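Local coordinates for putative lipoprotein (Bacteroides thetaiotaomicron, PDB 4Q1Z) that is of unknown function but, as a putative two-domain lipoprotein of the DUF4876 family, is probably anchored to a bacterial membrane by a lipid, at residues A[21-26]-A[71-76]; A[82-87]-A[94-99]; A[106-111]-A[132-137]; A[143-148]-A[182-187]; A[178-183]-A[241-246]. One frame throughout, in Å; residues are numbered along the deposited sequence.

How the interactions relate
Interactions 1 and 2 belong to the N-terminal seven-stranded sheet, whereas 3 and 5 lie in the larger mixed sheet and interaction 4 joins two loops beside it. Interaction 3, at the centre of the molecule, is the buried contact, combining apolar packing with a salt bridge. Interaction 5 is partly buried, a backbone-bonded strand pair with a tryptophan-histidine contact; interaction 2, also partly buried, is bridged by water. Interactions 1 and 4 are surface contacts: in 1 backbone bonds join the segments and an aspartate organises the adjacent turn, in 4 an aspartate takes amides of the other loop. Classic bulges recur in 1 and 5. Interactions 4 and 5 share P182 and G183; L108 of 3 packs on 4.

Interaction 1 (A[21-26]-A[71-76]); sequences VENIST and IDTENN
S25 and T26 both face I71 in a classic beta bulge, where the start of strand 24-35 runs antiparallel to the end of strand 60-72. I71 O accepts from two amides, S25 N at 2.6 Å and T26 N at 3.2 Å, and I71 N donates back to T26 O at 3.1 Å. Past the bulge T73 N bonds to N23 O at 3.0 Å. What shapes the second segment is D72, first residue of a type I turn reaching N75. Its CG stands between backbone N and carbonyl carbon (chi1 76°), which carries the carboxylate over the turn. OD1 receives E74 N, as an Asx turn, and N76 N from opposite faces of its plane, while OD2 is hydrogen-bonded to Y78 OH. Replacing D72 with alanine would probably leave these amides and the tyrosine hydroxyl without their acceptor and the turn freer to move. N76 ND2 meets D72 OD2 on its syn side at 3.2 Å, nearly straight at 173°.

Interaction 2 (A[82-87]-A[94-99]); sequences GNSVNA and SALNIE
E99 O accepts a short 2.6 Å hydrogen bond from a water that itself accepts from N83 N, at 3.0 Å. This is a splayed part of the beta hairpin formed by strands 77-89 and 95-105, whose short segments run at 143° to each other. A second water completes the bridge, donating to N83 O at 2.9 Å and accepting from E99 N at 3.1 Å, and no direct hydrogen bond joins the two segments. Nearby, G82 CA approaches E99 O in a CH...O contact. I98 points between the chains with two branches: CG2 presses on N83 N at 3.5 Å, and CD1 reaches S84 CB at 3.5 Å. A glycine in place of I98 would probably open a gap beneath S84 and also strip V15 and L17 of strand 11-19 of a packing partner. Farther along, L96 extends its CG anti to the backbone N (chi1 -179°), bringing CD1 to 3.6 Å from S84 OG and 3.8 Å from A87 CB.

Interaction 3 (A[106-111]-A[132-137]); sequences SPLIFK and YEIYNN
Strands 108-114 and 131-136 are antiparallel neighbours in the large mixed sheet, and here L108, I109 and F110 pair with N136, Y135 and I134 near the centre of the molecule. I109 and Y135 form the hydrogen-bonded pair, Y135 N to I109 O at 2.9 Å and I109 N to Y135 O at 3.3 Å; K111 N adds a bond to E133 O at 2.7 Å. On the face carrying L108, F110 and I134, CD1 of L108 touches CG2 of I134 at 3.6 Å. CD1 of I134 lies over one face of the F110 ring, 3.9 Å from its centroid, a CH-pi contact, while CB of Y132 sits at the ring's edge. Strands 265-269 and 307-312 cover this apolar side. The K111 chain runs beside E133 and bends at its end (chi4 -62°), so that NZ meets E133 OE2 from above the carboxylate plane at 3.2 Å in a salt bridge. Both charges have further partners: R388 O for NZ, S195 OG for OE2. At the end of the pair OD1 of N137 accepts from Y368 N, and its ND2 donates to S106 O at 3.2 Å, with that oxygen lying in the amide plane.

Interaction 4 (A[143-148]-A[182-187]); sequences YLDGIY and PGNGTE
D145 and the loop G185 to E187 are joined chiefly by hydrogen bonds. OD2 of D145 accepts from E187 N at 2.8 Å, on the syn side, and from G185 N at 3.1 Å, farther above the carboxylate plane; both amides come from the same face. OD1 of D145 takes Y188 N. CG of D145 is anti to the carbonyl carbon (chi1 -54°), which aims the carboxylate at this row of amides. The receiving loop is braced from within: N184 OD1 accepts from T186 N at 3.2 Å as an Asx turn, and N184 N donates to E187 OE2 at 2.6 Å. Electrostatically, D145 OD2 and E187 OE2 lie 4.7 Å apart, a like-charge proximity that the surrounding amides would probably ease. Among the weaker contacts, D145 CA makes a CH...O contact with P182 O, 3.5 Å away. The Y143 ring leans along the backbone of T186, its CE1 3.4 Å from T186 O, while T186 CG2 sits over the rim of one face. G183 CA lies against OD2 of D145. In the fold, the type II turn from L144 to I147 connects strands 142-143 and 148-152, and the loop 182-187 connects strand 177-180 to strand 189-190. L144 packs on L190, P182 leans on Q241 of strand 238-245, and I147 bonds by its backbone to F181.

Interaction 5 (A[178-183]-A[241-246]); sequences VWKFPG and QHVFYQ
W179 lies across H242 where strands 177-180 and 238-245 run antiparallel, the six-membered ring of its indole packing on that neighbour. CB of W179 is 3.6 Å from Q241 O; CG, anti to the carbonyl carbon (chi1 -57°), turns the indole toward H242. CE3 of W179 rests on H242 CA at 3.6 Å, its CZ3 on H242 CB at 3.8 Å, and its CH2 on H242 CD2 at 3.9 Å. The imidazole edge points at the indole face in a T-shaped pair, planes at 85° and centroids of histidine and six-membered rings 4.9 Å apart. A249 O at ND1 and R177 at NE2 hold the imidazole. The backbones meet in a classic beta bulge: V178 O takes V243 N, at 2.9 Å, and F244 N, at 3.1 Å. Beyond it K180 and Q241 exchange backbone bonds and their side chains cross, K180 CE 3.6 Å from Q241 NE2. Strand 148-152 flanks 177-180; Y148 covers V178, K180 and V243, and W179 meets F225 and Y257 on the opposite face.

Interaction 1 (A[21-26]-A[71-76])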
# COMPACT_ATOMS: atom_id res chain seq x y z
N VAL A 21 -10.51 2.63 -20.54
CA VAL A 21 -9.70 1.52 -20.03
C VAL A 21 -9.76 0.37 -21.05
O VAL A 21 -10.83 0.04 -21.54
CB VAL A 21 -10.15 1.06 -18.61
CG1 VAL A 21 -9.43 -0.21 -18.18
CG2 VAL A 21 -9.93 2.17 -17.59
N GLU A 22 -8.58 -0.19 -21.37
CA GLU A 22 -8.39 -1.28 -22.34
C GLU A 22 -8.51 -2.67 -21.71
O GLU A 22 -8.14 -2.86 -20.55
CB GLU A 22 -6.99 -1.16 -22.99
CG GLU A 22 -6.83 -0.05 -24.03
CD GLU A 22 -5.44 0.24 -24.55
OE1 GLU A 22 -4.51 -0.57 -24.32
OE2 GLU A 22 -5.28 1.28 -25.22
N ASN A 23 -8.97 -3.65 -22.53
CA ASN A 23 -9.11 -5.07 -22.20
C ASN A 23 -9.86 -5.30 -20.89
O ASN A 23 -9.39 -6.07 -20.05
CB ASN A 23 -7.73 -5.76 -22.15
CG ASN A 23 -6.92 -5.61 -23.41
OD1 ASN A 23 -7.31 -6.06 -24.49
ND2 ASN A 23 -5.75 -4.99 -23.29
N ILE A 24 -11.01 -4.63 -20.72
CA ILE A 24 -11.83 -4.73 -19.50
C ILE A 24 -12.35 -6.16 -19.33
O ILE A 24 -12.88 -6.75 -20.28
CB ILE A 24 -12.99 -3.69 -19.54
CG1 ILE A 24 -12.43 -2.26 -19.55
CG2 ILE A 24 -14.01 -3.91 -18.39
CD1 ILE A 24 -13.37 -1.30 -20.09
N SER A 25 -12.19 -6.72 -18.12
CA SER A 25 -12.64 -8.07 -17.77
C SER A 25 -13.95 -8.02 -16.95
O SER A 25 -14.82 -8.88 -17.12
CB SER A 25 -11.56 -8.80 -16.98
OG SER A 25 -11.55 -10.19 -17.25
N THR A 26 -14.08 -7.02 -16.06
CA THR A 26 -15.22 -6.82 -15.16
C THR A 26 -15.55 -5.35 -14.99
O THR A 26 -14.64 -4.52 -14.96
CB THR A 26 -14.91 -7.39 -13.73
OG1 THR A 26 -14.03 -8.50 -13.78
CG2 THR A 26 -16.16 -7.73 -12.93
N ILE A 71 -11.78 -3.90 -13.98
CA ILE A 71 -10.64 -4.80 -13.78
C ILE A 71 -10.26 -5.30 -15.17
O ILE A 71 -11.15 -5.78 -15.88
CB ILE A 71 -10.93 -5.93 -12.75
CG1 ILE A 71 -11.09 -5.36 -11.33
CG2 ILE A 71 -9.80 -6.98 -12.74
CD1 ILE A 71 -12.49 -5.07 -10.93
N ASP A 72 -9.00 -5.14 -15.60
CA ASP A 72 -8.62 -5.59 -16.93
C ASP A 72 -8.20 -7.08 -16.91
O ASP A 72 -8.27 -7.72 -15.85
CB ASP A 72 -7.58 -4.66 -17.62
CG ASP A 72 -6.11 -4.67 -17.23
OD1 ASP A 72 -5.72 -5.48 -16.37
OD2 ASP A 72 -5.34 -3.89 -17.83
N THR A 73 -7.83 -7.64 -18.08
CA THR A 73 -7.48 -9.05 -18.25
C THR A 73 -6.23 -9.46 -17.46
O THR A 73 -6.05 -10.65 -17.21
CB THR A 73 -7.32 -9.40 -19.72
OG1 THR A 73 -6.51 -8.41 -20.36
CG2 THR A 73 -8.66 -9.54 -20.42
N GLU A 74 -5.40 -8.48 -17.05
CA GLU A 74 -4.16 -8.67 -16.29
C GLU A 74 -4.37 -8.38 -14.79
O GLU A 74 -3.38 -8.22 -14.05
CB GLU A 74 -3.04 -7.78 -16.86
CG GLU A 74 -2.43 -8.29 -18.16
CD GLU A 74 -1.98 -7.18 -19.08
OE1 GLU A 74 -2.86 -6.49 -19.66
OE2 GLU A 74 -0.75 -6.99 -19.23
N ASN A 75 -5.66 -8.33 -14.35
CA ASN A 75 -6.08 -8.08 -12.97
C ASN A 75 -5.63 -6.67 -12.48
O ASN A 75 -5.35 -6.47 -11.29
CB ASN A 75 -5.59 -9.21 -12.00
CG ASN A 75 -6.02 -10.61 -12.38
OD1 ASN A 75 -7.21 -10.92 -12.53
ND2 ASN A 75 -5.05 -11.51 -12.51
N ASN A 76 -5.59 -5.68 -13.40
CA ASN A 76 -5.26 -4.30 -13.02
C ASN A 76 -6.56 -3.63 -12.64
O ASN A 76 -7.56 -3.81 -13.32
CB ASN A 76 -4.54 -3.52 -14.11
CG ASN A 76 -3.19 -4.06 -14.46
OD1 ASN A 76 -2.33 -4.29 -13.60
ND2 ASN A 76 -2.99 -4.28 -15.74

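Interaction 2 (A[82-87]-A[94-99])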
# COMPACT_ATOMS: atom_id res chain seq x y z
N GLY A 82 -16.97 9.40 -15.21
CA GLY A 82 -17.43 10.17 -16.35
C GLY A 82 -18.68 10.95 -16.03
O GLY A 82 -19.33 10.68 -15.02
N ASN A 83 -18.99 11.94 -16.85
CA ASN A 83 -20.21 12.74 -16.69
C ASN A 83 -20.63 13.40 -17.99
O ASN A 83 -19.85 13.50 -18.94
CB ASN A 83 -20.10 13.78 -15.56
CG ASN A 83 -19.04 14.81 -15.73
OD1 ASN A 83 -19.19 15.77 -16.49
ND2 ASN A 83 -17.99 14.69 -14.94
N SER A 84 -21.89 13.80 -18.03
CA SER A 84 -22.56 14.52 -19.10
C SER A 84 -23.39 15.56 -18.39
O SER A 84 -24.33 15.20 -17.67
CB SER A 84 -23.40 13.58 -19.96
OG SER A 84 -23.21 13.80 -21.35
N VAL A 85 -22.95 16.82 -18.46
CA VAL A 85 -23.60 17.92 -17.75
C VAL A 85 -24.75 18.48 -18.58
O VAL A 85 -24.57 18.76 -19.77
CB VAL A 85 -22.61 19.04 -17.32
CG1 VAL A 85 -23.25 19.98 -16.30
CG2 VAL A 85 -21.32 18.43 -16.77
N ASN A 86 -25.93 18.61 -17.93
CA ASN A 86 -27.19 19.14 -18.44
C ASN A 86 -27.54 18.58 -19.83
O ASN A 86 -27.66 19.32 -20.82
CB ASN A 86 -27.18 20.68 -18.42
CG ASN A 86 -27.00 21.30 -17.04
OD1 ASN A 86 -27.01 20.63 -15.99
ND2 ASN A 86 -26.81 22.62 -17.02
N ALA A 87 -27.70 17.25 -19.89
CA ALA A 87 -28.09 16.52 -21.10
C ALA A 87 -29.58 16.75 -21.40
O ALA A 87 -30.37 16.87 -20.46
CB ALA A 87 -27.80 15.04 -20.92
N SER A 94 -34.24 8.42 -26.51
CA SER A 94 -33.11 9.35 -26.68
C SER A 94 -31.81 8.68 -26.27
O SER A 94 -31.76 8.02 -25.22
CB SER A 94 -33.34 10.61 -25.84
OG SER A 94 -33.79 11.71 -26.62
N ALA A 95 -30.77 8.79 -27.10
CA ALA A 95 -29.46 8.19 -26.87
C ALA A 95 -28.46 9.20 -26.30
O ALA A 95 -28.37 10.32 -26.79
CB ALA A 95 -28.93 7.59 -28.15
N LEU A 96 -27.73 8.79 -25.24
CA LEU A 96 -26.74 9.62 -24.55
C LEU A 96 -25.40 8.91 -24.47
O LEU A 96 -25.34 7.73 -24.09
CB LEU A 96 -27.24 10.01 -23.14
CG LEU A 96 -26.35 10.90 -22.28
CD1 LEU A 96 -26.07 12.26 -22.94
CD2 LEU A 96 -26.96 11.11 -20.92
N ASN A 97 -24.32 9.64 -24.82
CA ASN A 97 -22.96 9.12 -24.81
C ASN A 97 -22.14 9.82 -23.74
O ASN A 97 -22.09 11.05 -23.70
CB ASN A 97 -22.31 9.27 -26.18
CG ASN A 97 -23.07 8.59 -27.28
OD1 ASN A 97 -23.04 7.36 -27.41
ND2 ASN A 97 -23.77 9.37 -28.12
N ILE A 98 -21.53 9.01 -22.85
CA ILE A 98 -20.67 9.44 -21.75
C ILE A 98 -19.28 8.91 -21.96
O ILE A 98 -19.10 7.71 -22.11
CB ILE A 98 -21.16 9.01 -20.32
CG1 ILE A 98 -22.71 8.82 -20.18
CG2 ILE A 98 -20.53 9.86 -19.22
CD1 ILE A 98 -23.52 10.05 -20.07
N GLU A 99 -18.30 9.79 -21.92
CA GLU A 99 -16.90 9.40 -21.99
C GLU A 99 -16.46 9.05 -20.60
O GLU A 99 -16.58 9.88 -19.70
CB GLU A 99 -16.08 10.54 -22.56
CG GLU A 99 -14.68 10.15 -22.97
CD GLU A 99 -13.97 11.34 -23.56
OE1 GLU A 99 -14.53 11.97 -24.49
OE2 GLU A 99 -12.89 11.69 -23.03
O HOH W 1 -19.24 12.77 -21.68
O HOH W 2 -17.11 12.33 -19.18

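Interaction 3 (A[106-111]-A[132-137])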
# COMPACT_ATOMS: atom_id res chain seq x y z
N SER A 106 -3.56 0.88 -7.46
CA SER A 106 -2.84 -0.20 -6.77
C SER A 106 -3.63 -0.55 -5.49
O SER A 106 -3.86 0.31 -4.65
CB SER A 106 -1.40 0.19 -6.47
OG SER A 106 -0.68 -0.99 -6.17
N PRO A 107 -4.16 -1.79 -5.41
CA PRO A 107 -5.06 -2.14 -4.30
C PRO A 107 -4.56 -1.96 -2.84
O PRO A 107 -5.33 -1.43 -2.01
CB PRO A 107 -5.35 -3.61 -4.57
CG PRO A 107 -4.28 -4.07 -5.54
CD PRO A 107 -4.06 -2.90 -6.38
N LEU A 108 -3.36 -2.47 -2.48
CA LEU A 108 -2.89 -2.39 -1.10
C LEU A 108 -1.50 -1.84 -1.08
O LEU A 108 -0.55 -2.51 -1.48
CB LEU A 108 -2.98 -3.77 -0.44
CG LEU A 108 -2.64 -3.84 1.05
CD1 LEU A 108 -3.66 -3.12 1.88
CD2 LEU A 108 -2.37 -5.28 1.46
N ILE A 109 -1.38 -0.57 -0.64
CA ILE A 109 -0.10 0.14 -0.72
C ILE A 109 0.40 0.69 0.62
O ILE A 109 -0.36 0.80 1.58
CB ILE A 109 -0.17 1.28 -1.81
CG1 ILE A 109 -1.41 2.20 -1.70
CG2 ILE A 109 -0.07 0.71 -3.21
CD1 ILE A 109 -1.36 3.42 -0.70
N PHE A 110 1.71 1.04 0.64
CA PHE A 110 2.42 1.72 1.73
C PHE A 110 2.01 3.18 1.66
O PHE A 110 2.37 3.86 0.70
CB PHE A 110 3.95 1.57 1.56
CG PHE A 110 4.56 0.27 2.08
CD1 PHE A 110 4.67 0.03 3.45
CD2 PHE A 110 5.08 -0.67 1.20
CE1 PHE A 110 5.24 -1.16 3.92
CE2 PHE A 110 5.64 -1.86 1.67
CZ PHE A 110 5.72 -2.10 3.03
N LYS A 111 1.21 3.64 2.61
CA LYS A 111 0.70 5.02 2.60
C LYS A 111 1.71 6.04 3.22
O LYS A 111 1.90 7.16 2.71
CB LYS A 111 -0.64 5.06 3.36
CG LYS A 111 -1.40 6.36 3.29
CD LYS A 111 -2.72 6.25 4.03
CE LYS A 111 -3.18 7.57 4.59
NZ LYS A 111 -2.23 8.12 5.57
N TYR A 132 5.05 1.74 9.74
CA TYR A 132 4.64 1.45 8.37
C TYR A 132 3.14 1.45 8.32
O TYR A 132 2.52 0.67 9.04
CB TYR A 132 5.17 0.04 7.94
CG TYR A 132 6.63 -0.19 8.30
CD1 TYR A 132 6.99 -0.72 9.53
CD2 TYR A 132 7.64 0.22 7.44
CE1 TYR A 132 8.32 -0.86 9.90
CE2 TYR A 132 8.98 0.09 7.80
CZ TYR A 132 9.32 -0.47 9.02
OH TYR A 132 10.64 -0.64 9.37
N GLU A 133 2.55 2.35 7.55
CA GLU A 133 1.10 2.45 7.44
C GLU A 133 0.70 1.98 6.04
O GLU A 133 1.15 2.51 5.05
CB GLU A 133 0.62 3.86 7.76
CG GLU A 133 -0.89 4.02 7.67
CD GLU A 133 -1.45 5.36 8.12
OE1 GLU A 133 -0.78 6.05 8.92
OE2 GLU A 133 -2.55 5.71 7.66
N ILE A 134 -0.11 0.92 6.02
CA ILE A 134 -0.69 0.16 4.90
C ILE A 134 -2.12 0.65 4.72
O ILE A 134 -2.83 0.79 5.70
CB ILE A 134 -0.56 -1.35 5.31
CG1 ILE A 134 0.86 -1.84 5.17
CG2 ILE A 134 -1.56 -2.29 4.66
CD1 ILE A 134 1.50 -1.36 3.89
N TYR A 135 -2.54 0.95 3.47
CA TYR A 135 -3.88 1.49 3.17
C TYR A 135 -4.62 0.65 2.12
O TYR A 135 -4.02 0.22 1.13
CB TYR A 135 -3.73 2.94 2.66
CG TYR A 135 -4.99 3.71 2.32
CD1 TYR A 135 -5.75 4.33 3.31
CD2 TYR A 135 -5.35 3.95 0.99
CE1 TYR A 135 -6.88 5.09 3.00
CE2 TYR A 135 -6.49 4.70 0.66
CZ TYR A 135 -7.24 5.28 1.67
OH TYR A 135 -8.35 6.04 1.36
N ASN A 136 -5.93 0.44 2.35
CA ASN A 136 -6.77 -0.24 1.37
C ASN A 136 -7.20 0.83 0.39
O ASN A 136 -8.09 1.65 0.68
CB ASN A 136 -7.95 -0.96 2.01
CG ASN A 136 -8.84 -1.70 1.03
OD1 ASN A 136 -8.74 -1.56 -0.19
ND2 ASN A 136 -9.73 -2.53 1.55
N ASN A 137 -6.50 0.86 -0.76
CA ASN A 137 -6.69 1.83 -1.84
C ASN A 137 -7.70 1.32 -2.91
O ASN A 137 -8.05 2.05 -3.84
CB ASN A 137 -5.31 2.08 -2.47
CG ASN A 137 -5.09 3.42 -3.10
OD1 ASN A 137 -5.42 4.47 -2.55
ND2 ASN A 137 -4.45 3.39 -4.25

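Interaction 4 (A[143-148]-A[182-187])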
# COMPACT_ATOMS: atom_id res chain seq x y z
N TYR A 143 -8.56 -8.82 2.90
CA TYR A 143 -8.18 -9.46 4.15
C TYR A 143 -6.68 -9.50 4.29
O TYR A 143 -6.00 -10.05 3.42
CB TYR A 143 -8.79 -10.85 4.26
CG TYR A 143 -10.28 -10.79 4.50
CD1 TYR A 143 -10.80 -10.71 5.79
CD2 TYR A 143 -11.18 -10.84 3.44
CE1 TYR A 143 -12.17 -10.70 6.02
CE2 TYR A 143 -12.55 -10.80 3.66
CZ TYR A 143 -13.05 -10.73 4.95
OH TYR A 143 -14.40 -10.68 5.16
N LEU A 144 -6.17 -8.92 5.38
CA LEU A 144 -4.73 -8.86 5.65
C LEU A 144 -4.14 -10.19 6.09
O LEU A 144 -2.93 -10.35 6.06
CB LEU A 144 -4.42 -7.81 6.73
CG LEU A 144 -4.62 -6.34 6.37
CD1 LEU A 144 -4.56 -5.52 7.62
CD2 LEU A 144 -3.57 -5.86 5.36
N ASP A 145 -4.97 -11.14 6.49
CA ASP A 145 -4.54 -12.44 7.01
C ASP A 145 -3.47 -13.12 6.14
O ASP A 145 -3.66 -13.32 4.94
CB ASP A 145 -5.74 -13.38 7.14
CG ASP A 145 -6.87 -12.82 7.96
OD1 ASP A 145 -7.25 -11.67 7.71
OD2 ASP A 145 -7.36 -13.54 8.85
N GLY A 146 -2.35 -13.45 6.76
CA GLY A 146 -1.25 -14.16 6.11
C GLY A 146 -0.45 -13.44 5.05
O GLY A 146 0.37 -14.09 4.38
N ILE A 147 -0.71 -12.12 4.84
CA ILE A 147 0.06 -11.30 3.90
C ILE A 147 1.42 -11.10 4.57
O ILE A 147 1.49 -11.00 5.80
CB ILE A 147 -0.67 -9.98 3.53
CG1 ILE A 147 -1.78 -10.26 2.50
CG2 ILE A 147 0.31 -8.92 2.99
CD1 ILE A 147 -2.68 -9.13 2.23
N TYR A 148 2.49 -11.12 3.77
CA TYR A 148 3.86 -11.01 4.25
C TYR A 148 4.38 -9.60 4.17
O TYR A 148 3.96 -8.82 3.32
CB TYR A 148 4.76 -11.91 3.42
CG TYR A 148 4.49 -13.38 3.61
CD1 TYR A 148 3.56 -14.04 2.81
CD2 TYR A 148 5.16 -14.12 4.58
CE1 TYR A 148 3.29 -15.39 2.98
CE2 TYR A 148 4.89 -15.47 4.77
CZ TYR A 148 3.96 -16.10 3.97
OH TYR A 148 3.68 -17.44 4.15
N PRO A 182 -0.91 -12.51 11.31
CA PRO A 182 -1.63 -13.72 11.78
C PRO A 182 -3.05 -13.79 11.17
O PRO A 182 -3.41 -12.96 10.32
CB PRO A 182 -1.65 -13.54 13.30
CG PRO A 182 -1.61 -12.07 13.51
CD PRO A 182 -0.87 -11.46 12.36
N GLY A 183 -3.87 -14.75 11.60
CA GLY A 183 -5.24 -14.89 11.10
C GLY A 183 -5.47 -16.09 10.22
O GLY A 183 -4.61 -16.47 9.42
N ASN A 184 -6.68 -16.68 10.35
CA ASN A 184 -7.14 -17.90 9.66
C ASN A 184 -7.47 -17.65 8.17
O ASN A 184 -7.53 -18.60 7.40
CB ASN A 184 -8.38 -18.49 10.39
CG ASN A 184 -9.72 -17.79 10.10
OD1 ASN A 184 -9.84 -16.56 10.08
ND2 ASN A 184 -10.76 -18.58 9.87
N GLY A 185 -7.73 -16.39 7.81
CA GLY A 185 -8.09 -15.99 6.46
C GLY A 185 -9.13 -14.89 6.40
O GLY A 185 -9.20 -14.15 5.41
N THR A 186 -9.94 -14.76 7.46
CA THR A 186 -11.03 -13.78 7.52
C THR A 186 -11.04 -12.95 8.83
O THR A 186 -11.97 -12.16 9.05
CB THR A 186 -12.38 -14.51 7.33
OG1 THR A 186 -12.42 -15.69 8.15
CG2 THR A 186 -12.67 -14.83 5.84
N GLU A 187 -9.99 -13.08 9.65
CA GLU A 187 -9.87 -12.35 10.91
C GLU A 187 -9.49 -10.86 10.74
O GLU A 187 -9.99 -10.05 11.53
CB GLU A 187 -8.83 -13.02 11.83
CG GLU A 187 -9.31 -14.30 12.49
CD GLU A 187 -8.22 -15.10 13.17
OE1 GLU A 187 -7.70 -14.64 14.22
OE2 GLU A 187 -7.88 -16.19 12.66

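Interaction 5 (A[178-183]-A[241-246])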
# COMPACT_ATOMS: atom_id res chain seq x y z
N VAL A 178 11.57 -11.62 7.16
CA VAL A 178 10.19 -11.80 6.66
C VAL A 178 9.25 -12.04 7.86
O VAL A 178 9.58 -12.82 8.77
CB VAL A 178 10.05 -12.96 5.61
CG1 VAL A 178 8.69 -12.91 4.92
CG2 VAL A 178 11.19 -12.96 4.57
N TRP A 179 8.14 -11.33 7.87
CA TRP A 179 7.04 -11.43 8.83
C TRP A 179 5.77 -11.68 8.06
O TRP A 179 5.73 -11.47 6.84
CB TRP A 179 6.88 -10.13 9.67
CG TRP A 179 8.08 -9.69 10.44
CD1 TRP A 179 9.12 -8.92 9.99
CD2 TRP A 179 8.32 -9.90 11.84
NE1 TRP A 179 10.03 -8.71 11.00
CE2 TRP A 179 9.53 -9.26 12.16
CE3 TRP A 179 7.63 -10.58 12.86
CZ2 TRP A 179 10.05 -9.24 13.48
CZ3 TRP A 179 8.17 -10.62 14.14
CH2 TRP A 179 9.36 -9.94 14.44
N LYS A 180 4.71 -12.11 8.75
CA LYS A 180 3.39 -12.25 8.15
C LYS A 180 2.33 -11.82 9.14
O LYS A 180 2.55 -11.81 10.35
CB LYS A 180 3.10 -13.66 7.57
CG LYS A 180 2.80 -14.77 8.55
CD LYS A 180 2.46 -16.02 7.75
CE LYS A 180 2.43 -17.25 8.61
NZ LYS A 180 1.99 -18.44 7.83
N PHE A 181 1.18 -11.46 8.63
CA PHE A 181 0.06 -11.13 9.49
C PHE A 181 -0.50 -12.44 10.02
O PHE A 181 -0.60 -13.40 9.24
CB PHE A 181 -1.01 -10.33 8.71
CG PHE A 181 -0.68 -8.88 8.44
CD1 PHE A 181 -1.02 -7.89 9.35
CD2 PHE A 181 -0.06 -8.50 7.25
CE1 PHE A 181 -0.74 -6.55 9.10
CE2 PHE A 181 0.20 -7.14 6.98
CZ PHE A 181 -0.12 -6.18 7.92
N PRO A 182 -0.91 -12.51 11.31
CA PRO A 182 -1.63 -13.72 11.78
C PRO A 182 -3.05 -13.79 11.17
O PRO A 182 -3.41 -12.96 10.32
CB PRO A 182 -1.65 -13.54 13.30
CG PRO A 182 -1.61 -12.07 13.51
CD PRO A 182 -0.87 -11.46 12.36
N GLY A 183 -3.87 -14.75 11.60
CA GLY A 183 -5.24 -14.89 11.10
C GLY A 183 -5.47 -16.09 10.22
O GLY A 183 -4.61 -16.47 9.42
N GLN A 241 3.64 -12.31 12.86
CA GLN A 241 4.25 -13.64 12.96
C GLN A 241 5.64 -13.63 12.30
O GLN A 241 5.76 -13.22 11.13
CB GLN A 241 3.37 -14.69 12.29
CG GLN A 241 2.36 -15.39 13.18
CD GLN A 241 1.69 -16.48 12.37
OE1 GLN A 241 0.58 -16.30 11.85
NE2 GLN A 241 2.37 -17.60 12.17
N HIS A 242 6.69 -14.05 13.03
CA HIS A 242 8.03 -14.11 12.45
C HIS A 242 8.11 -15.30 11.49
O HIS A 242 7.62 -16.39 11.83
CB HIS A 242 9.11 -14.21 13.53
CG HIS A 242 10.50 -14.02 12.99
ND1 HIS A 242 11.32 -15.11 12.74
CD2 HIS A 242 11.13 -12.89 12.61
CE1 HIS A 242 12.44 -14.59 12.26
NE2 HIS A 242 12.38 -13.27 12.18
N VAL A 243 8.67 -15.06 10.29
CA VAL A 243 8.76 -16.07 9.23
C VAL A 243 10.20 -16.50 8.95
O VAL A 243 10.46 -17.70 8.94
CB VAL A 243 8.04 -15.61 7.92
CG1 VAL A 243 8.26 -16.61 6.79
CG2 VAL A 243 6.55 -15.41 8.16
N PHE A 244 11.10 -15.56 8.66
CA PHE A 244 12.45 -15.91 8.24
C PHE A 244 13.47 -14.87 8.63
O PHE A 244 13.24 -13.68 8.49
CB PHE A 244 12.48 -16.08 6.70
CG PHE A 244 13.84 -16.25 6.04
CD1 PHE A 244 14.68 -15.16 5.82
CD2 PHE A 244 14.25 -17.50 5.58
CE1 PHE A 244 15.92 -15.32 5.20
CE2 PHE A 244 15.47 -17.65 4.91
CZ PHE A 244 16.31 -16.57 4.76
N TYR A 245 14.63 -15.36 9.07
CA TYR A 245 15.82 -14.59 9.39
C TYR A 245 16.96 -15.55 9.34
O TYR A 245 16.88 -16.60 9.97
CB TYR A 245 15.74 -13.85 10.74
CG TYR A 245 16.92 -12.93 10.97
CD1 TYR A 245 17.16 -11.83 10.15
CD2 TYR A 245 17.83 -13.18 12.01
CE1 TYR A 245 18.26 -11.00 10.35
CE2 TYR A 245 18.94 -12.35 12.21
CZ TYR A 245 19.14 -11.25 11.38
OH TYR A 245 20.21 -10.40 11.58
N GLN A 246 17.94 -15.25 8.48
CA GLN A 246 19.19 -15.98 8.25
C GLN A 246 18.98 -17.51 8.07
O GLN A 246 19.69 -18.33 8.67
CB GLN A 246 20.19 -15.66 9.37
CG GLN A 246 20.70 -14.22 9.23
CD GLN A 246 21.70 -13.80 10.26
OE1 GLN A 246 22.00 -14.50 11.23
NE2 GLN A 246 22.28 -12.62 10.03